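Local coordinates for enoyl-[acyl-carrier-protein] reductase [FMN] (Thermotoga maritima, PDB 5GVJ), which probably reduces enoyl-[acyl-carrier-protein] with NADH, the last step of each fatty-acid elongation cycle, as an FMN-dependent flavoenzyme of the nitronate monooxygenase family, at residues T8-I13 with A133-A138; S123-V128 with N157-S162. The protein carries 1 engineered substitution. One frame throughout, in Å; residues are numbered along the deposited sequence.

Interaction 1: residues T8-I13 with A133-A138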
loop_
_atom_site.group_PDB
_atom_site.type_symbol
_atom_site.label_atom_id
_atom_site.label_comp_id
_atom_site.label_asym_id
_atom_site.label_seq_id
_atom_site.Cartn_x
_atom_site.Cartn_y
_atom_site.Cartn_z
ATOM N N THR A 8 -6.094 5.120 21.456
ATOM C CA THR A 8 -5.696 4.759 22.818
ATOM C C THR A 8 -6.687 5.311 23.843
ATOM O O THR A 8 -6.930 4.678 24.879
ATOM C CB THR A 8 -4.271 5.237 23.122
ATOM O OG1 THR A 8 -4.203 6.669 23.103
ATOM C CG2 THR A 8 -3.300 4.676 22.109
ATOM N N ASP A 9 -7.295 6.465 23.556
ATOM C CA ASP A 9 -8.335 6.989 24.437
ATOM C C ASP A 9 -9.583 6.122 24.384
ATOM O O ASP A 9 -10.135 5.749 25.424
ATOM C CB ASP A 9 -8.675 8.425 24.053
ATOM C CG ASP A 9 -7.575 9.388 24.404
ATOM O OD1 ASP A 9 -6.903 9.156 25.429
ATOM O OD2 ASP A 9 -7.396 10.376 23.659
ATOM N N LEU A 10 -10.043 5.799 23.174
ATOM C CA LEU A 10 -11.240 4.983 23.016
ATOM C C LEU A 10 -11.084 3.641 23.708
ATOM O O LEU A 10 -11.984 3.185 24.423
ATOM C CB LEU A 10 -11.525 4.768 21.535
ATOM C CG LEU A 10 -12.684 3.847 21.176
ATOM C CD1 LEU A 10 -14.006 4.489 21.594
ATOM C CD2 LEU A 10 -12.666 3.573 19.669
ATOM N N LEU A 11 -9.957 2.978 23.481
ATOM C CA LEU A 11 -9.764 1.617 23.956
ATOM C C LEU A 11 -9.159 1.553 25.351
ATOM O O LEU A 11 -9.060 0.457 25.915
ATOM C CB LEU A 11 -8.876 0.856 22.968
ATOM C CG LEU A 11 -9.557 0.026 21.870
ATOM C CD1 LEU A 11 -10.925 0.540 21.489
ATOM C CD2 LEU A 11 -8.657 -0.121 20.664
ATOM N N GLU A 12 -8.752 2.698 25.905
ATOM C CA GLU A 12 -8.143 2.781 27.232
ATOM C C GLU A 12 -6.892 1.909 27.328
ATOM O O GLU A 12 -6.675 1.202 28.313
ATOM C CB GLU A 12 -9.156 2.424 28.323
ATOM C CG GLU A 12 -10.299 3.410 28.408
ATOM C CD GLU A 12 -11.344 3.007 29.441
ATOM O OE1 GLU A 12 -12.012 1.972 29.249
ATOM O OE2 GLU A 12 -11.494 3.725 30.446
ATOM N N ILE A 13 -6.063 1.960 26.290
ATOM C CA ILE A 13 -4.784 1.266 26.265
ATOM C C ILE A 13 -3.682 2.305 26.121
ATOM O O ILE A 13 -3.925 3.473 25.809
ATOM C CB ILE A 13 -4.698 0.228 25.135
ATOM C CG1 ILE A 13 -4.888 0.917 23.772
ATOM C CG2 ILE A 13 -5.742 -0.844 25.325
ATOM C CD1 ILE A 13 -4.958 -0.056 22.613
ATOM N N ALA A 133 -20.599 1.859 14.659
ATOM C CA ALA A 133 -19.253 1.391 14.965
ATOM C C ALA A 133 -18.455 2.474 15.687
ATOM O O ALA A 133 -18.584 3.668 15.394
ATOM C CB ALA A 133 -18.538 0.950 13.688
ATOM N N ASP A 134 -17.630 2.047 16.645
ATOM C CA ASP A 134 -16.784 2.978 17.385
ATOM C C ASP A 134 -15.525 3.334 16.619
ATOM O O ASP A 134 -14.978 4.420 16.812
ATOM C CB ASP A 134 -16.402 2.390 18.745
ATOM C CG ASP A 134 -17.611 2.189 19.639
ATOM O OD1 ASP A 134 -18.073 3.190 20.228
ATOM O OD2 ASP A 134 -18.115 1.054 19.725
ATOM N N ALA A 135 -15.049 2.428 15.772
ATOM C CA ALA A 135 -13.878 2.657 14.938
ATOM C C ALA A 135 -13.935 1.606 13.847
ATOM O O ALA A 135 -14.779 0.713 13.883
ATOM C CB ALA A 135 -12.574 2.559 15.746
ATOM N N VAL A 136 -13.040 1.714 12.866
ATOM C CA VAL A 136 -12.976 0.717 11.805
ATOM C C VAL A 136 -11.529 0.377 11.532
ATOM O O VAL A 136 -10.641 1.232 11.633
ATOM C CB VAL A 136 -13.666 1.172 10.499
ATOM C CG1 VAL A 136 -15.131 1.417 10.744
ATOM C CG2 VAL A 136 -12.985 2.406 9.939
ATOM N N ILE A 137 -11.298 -0.884 11.210
ATOM C CA ILE A 137 -10.013 -1.355 10.735
ATOM C C ILE A 137 -10.100 -1.380 9.218
ATOM O O ILE A 137 -10.975 -2.047 8.648
ATOM C CB ILE A 137 -9.673 -2.741 11.307
ATOM C CG1 ILE A 137 -9.477 -2.672 12.833
ATOM C CG2 ILE A 137 -8.399 -3.287 10.653
ATOM C CD1 ILE A 137 -9.726 -3.996 13.555
ATOM N N ALA A 138 -9.235 -0.614 8.564
ATOM C CA ALA A 138 -9.162 -0.599 7.112
ATOM C C ALA A 138 -8.031 -1.542 6.747
ATOM O O ALA A 138 -6.865 -1.246 7.007
ATOM C CB ALA A 138 -8.922 0.815 6.591
#
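Leu10 meets Asp134 and Ala135 through a single methyl group, an example of how one apolar side chain can join a helix to the lead-in of a strand. Its CD2 lies 3.8 Å from the backbone O of Asp134 and 4.0 Å from CB of the same residue. The side chains of Leu10 and Asp134 cross at about a right angle, so the methyl meets the root of the aspartate instead of running along it. A third touch, between Leu10 CD2 and Ala135 CB at 4.1 Å, is the purely apolar part of the contact. Leu10 reaches this place with CG anti to its backbone N (chi1 176°), which carries the branch outward from the helix. The carboxylate of Asp134 is engaged in a different direction: its OD2 accepts a hydrogen bond from Val115 N, tying the turn before strand 136-139 to strand 114-119. Just beyond Leu10, the helix closes in a Schellman motif, with Ile13 N bonded to Thr8 O at 3.2 Å and Glu12 at positive phi.

Helix 6-11 sits at the end of the parallel sheet where strand 136-139 begins. Leu10 also packs on Lys114 at the start of neighbouring strand 114-119, while strand 136-139 runs on between that strand and 167-170.

Interaction 2: residues S123-V128 with N157-S162; sequences SLARMV and NKVSRS
Arg126 and Ser162 contribute the most surface to this pairing of two helices, and Ala125 comes next. The arginine lays its aliphatic stem against the serine: Arg126 CG is 3.9 Å from Ser162 CB, and its CD packs on the same carbon. A bend at chi3 (-79°) then folds the guanidinium back toward the start of its own helix, alongside the serine, with NH1 3.3 Å from Ser162 OG at the group's edge and Ser123 N over one face, toward its rim. Both polar ends are anchored from outside the two segments by Asp122, at the start of helix 122-130: its OD2 forms a salt bridge with Arg126 NH1, and its OD1 is hydrogen-bonded to Ser162 OG. Lys158 NZ is 4.9 Å from Arg126 NH1, and the carboxylate on that NH1 probably offsets part of the closeness of the two positive groups. Replacing Arg126 by an alanine is likely to leave Asp122 OD2 without its salt-bridge mate and to open a gap beside Ser162 CB where the stem had lain.

Deeper in, Ala125 faces Val159, their CA atoms 6.7 Å apart, a close approach consistent with the small side chain. Ala125 CB touches Val159 CG1 at 3.8 Å. Beneath this pair lies the sheet, Ala125 resting on Val119 and Val159 on Val167. On helix 152-162, Asn157 OD1 accepts a bond from Arg161 NE at 2.7 Å, and Arg161 NH2 makes salt bridges to Asp175 and Glu300 of the second subunit.

Two helices side by side over consecutive parallel strands are characteristic of the outer helical layer of a TIM barrel, the fold of the nitronate monooxygenase family.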
loop_
_atom_site.group_PDB
_atom_site.type_symbol
_atom_site.label_atom_id
_atom_site.label_comp_id
_atom_site.label_asym_id
_atom_site.label_seq_id
_atom_site.Cartn_x
_atom_site.Cartn_y
_atom_site.Cartn_z
ATOM N N SER A 123 -17.287 2.067 1.095
ATOM C CA SER A 123 -18.728 2.017 1.312
ATOM C C SER A 123 -19.062 1.273 2.600
ATOM O O SER A 123 -19.897 1.726 3.391
ATOM C CB SER A 123 -19.415 1.359 0.117
ATOM O OG SER A 123 -18.908 0.049 -0.077
ATOM N N LEU A 124 -18.419 0.124 2.834
ATOM C CA LEU A 124 -18.694 -0.605 4.070
ATOM C C LEU A 124 -18.325 0.228 5.286
ATOM O O LEU A 124 -19.071 0.260 6.273
ATOM C CB LEU A 124 -17.960 -1.950 4.092
ATOM C CG LEU A 124 -18.220 -2.798 5.343
ATOM C CD1 LEU A 124 -19.713 -3.061 5.530
ATOM C CD2 LEU A 124 -17.453 -4.122 5.326
ATOM N N ALA A 125 -17.186 0.926 5.231
ATOM C CA ALA A 125 -16.800 1.787 6.344
ATOM C C ALA A 125 -17.897 2.790 6.669
ATOM O O ALA A 125 -18.284 2.949 7.833
ATOM C CB ALA A 125 -15.487 2.509 6.033
ATOM N N ARG A 126 -18.413 3.489 5.657
ATOM C CA ARG A 126 -19.467 4.458 5.939
ATOM C C ARG A 126 -20.718 3.781 6.485
ATOM O O ARG A 126 -21.390 4.327 7.365
ATOM C CB ARG A 126 -19.809 5.273 4.695
ATOM C CG ARG A 126 -18.667 6.055 4.124
ATOM C CD ARG A 126 -19.228 7.029 3.119
ATOM N NE ARG A 126 -19.510 6.328 1.876
ATOM C CZ ARG A 126 -18.662 6.237 0.861
ATOM N NH1 ARG A 126 -17.487 6.850 0.924
ATOM N NH2 ARG A 126 -19.008 5.558 -0.230
ATOM N N MET A 127 -21.043 2.589 5.980
ATOM C CA MET A 127 -22.215 1.867 6.474
ATOM C C MET A 127 -22.082 1.524 7.955
ATOM O O MET A 127 -23.016 1.736 8.740
ATOM C CB MET A 127 -22.427 0.601 5.646
ATOM C CG MET A 127 -22.771 0.880 4.180
ATOM S SD MET A 127 -23.341 -0.587 3.290
ATOM C CE MET A 127 -21.847 -1.519 3.019
ATOM N N VAL A 128 -20.927 0.990 8.365
ATOM C CA VAL A 128 -20.802 0.568 9.758
ATOM C C VAL A 128 -20.685 1.778 10.683
ATOM O O VAL A 128 -21.163 1.739 11.825
ATOM C CB VAL A 128 -19.627 -0.415 9.937
ATOM C CG1 VAL A 128 -19.830 -1.663 9.080
ATOM C CG2 VAL A 128 -18.311 0.241 9.597
ATOM N N ASN A 157 -6.294 5.977 3.235
ATOM C CA ASN A 157 -6.506 7.369 2.849
ATOM C C ASN A 157 -7.981 7.632 2.582
ATOM O O ASN A 157 -8.566 8.562 3.144
ATOM C CB ASN A 157 -5.651 7.680 1.616
ATOM C CG ASN A 157 -5.678 9.156 1.218
ATOM O OD1 ASN A 157 -6.473 9.945 1.729
ATOM N ND2 ASN A 157 -4.781 9.532 0.300
ATOM N N LYS A 158 -8.607 6.805 1.740
ATOM C CA LYS A 158 -9.994 7.071 1.363
ATOM C C LYS A 158 -10.930 6.863 2.545
ATOM O O LYS A 158 -11.832 7.673 2.783
ATOM C CB LYS A 158 -10.408 6.174 0.195
ATOM C CG LYS A 158 -11.868 6.327 -0.230
ATOM C CD LYS A 158 -12.158 7.756 -0.703
ATOM C CE LYS A 158 -13.509 7.850 -1.406
ATOM N NZ LYS A 158 -13.994 9.259 -1.499
ATOM N N VAL A 159 -10.718 5.792 3.306
ATOM C CA VAL A 159 -11.602 5.495 4.433
ATOM C C VAL A 159 -11.531 6.605 5.474
ATOM O O VAL A 159 -12.561 7.094 5.947
ATOM C CB VAL A 159 -11.261 4.121 5.036
ATOM C CG1 VAL A 159 -11.955 3.920 6.388
ATOM C CG2 VAL A 159 -11.674 3.013 4.081
ATOM N N SER A 160 -10.315 7.030 5.845
ATOM C CA SER A 160 -10.213 8.066 6.867
ATOM C C SER A 160 -10.881 9.364 6.421
ATOM O O SER A 160 -11.450 10.087 7.245
ATOM C CB SER A 160 -8.752 8.310 7.247
ATOM O OG SER A 160 -7.976 8.712 6.135
ATOM N N ARG A 161 -10.831 9.675 5.131
ATOM C CA ARG A 161 -11.522 10.867 4.650
ATOM C C ARG A 161 -13.038 10.714 4.678
ATOM O O ARG A 161 -13.747 11.728 4.727
ATOM C CB ARG A 161 -11.059 11.200 3.237
ATOM C CG ARG A 161 -9.617 11.646 3.177
ATOM C CD ARG A 161 -9.257 12.066 1.771
ATOM N NE ARG A 161 -7.823 12.297 1.626
ATOM C CZ ARG A 161 -7.244 13.491 1.722
ATOM N NH1 ARG A 161 -7.975 14.572 1.970
ATOM N NH2 ARG A 161 -5.935 13.601 1.553
ATOM N N SER A 162 -13.549 9.480 4.660
ATOM C CA SER A 162 -14.986 9.248 4.543
ATOM C C SER A 162 -15.721 9.179 5.873
ATOM O O SER A 162 -16.942 9.355 5.881
ATOM C CB SER A 162 -15.267 7.944 3.802
ATOM O OG SER A 162 -14.794 7.977 2.477
#

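Both contacts are partly buried and sit round strand 136-139, but they cover different parts of the barrel. Interaction 1 lies at the end where the strand begins, whereas interaction 2 joins two helices of the outer layer, with an apolar floor under a polar, more accessible side. They are directly connected. Helix 122-130 runs on into residues 133-138, a probable hydrogen bond from Ala133 N to Val128 O (2.9 Å) fixes the passage, and Val136 packs on both Val128 and Val159. Charge lies on the outer side of interaction 2, at Arg126 with Asp122, and Arg161 on the partner helix reaches the second subunit; interaction 1 is van der Waals contact, one methyl against a carbonyl oxygen and two CB atoms.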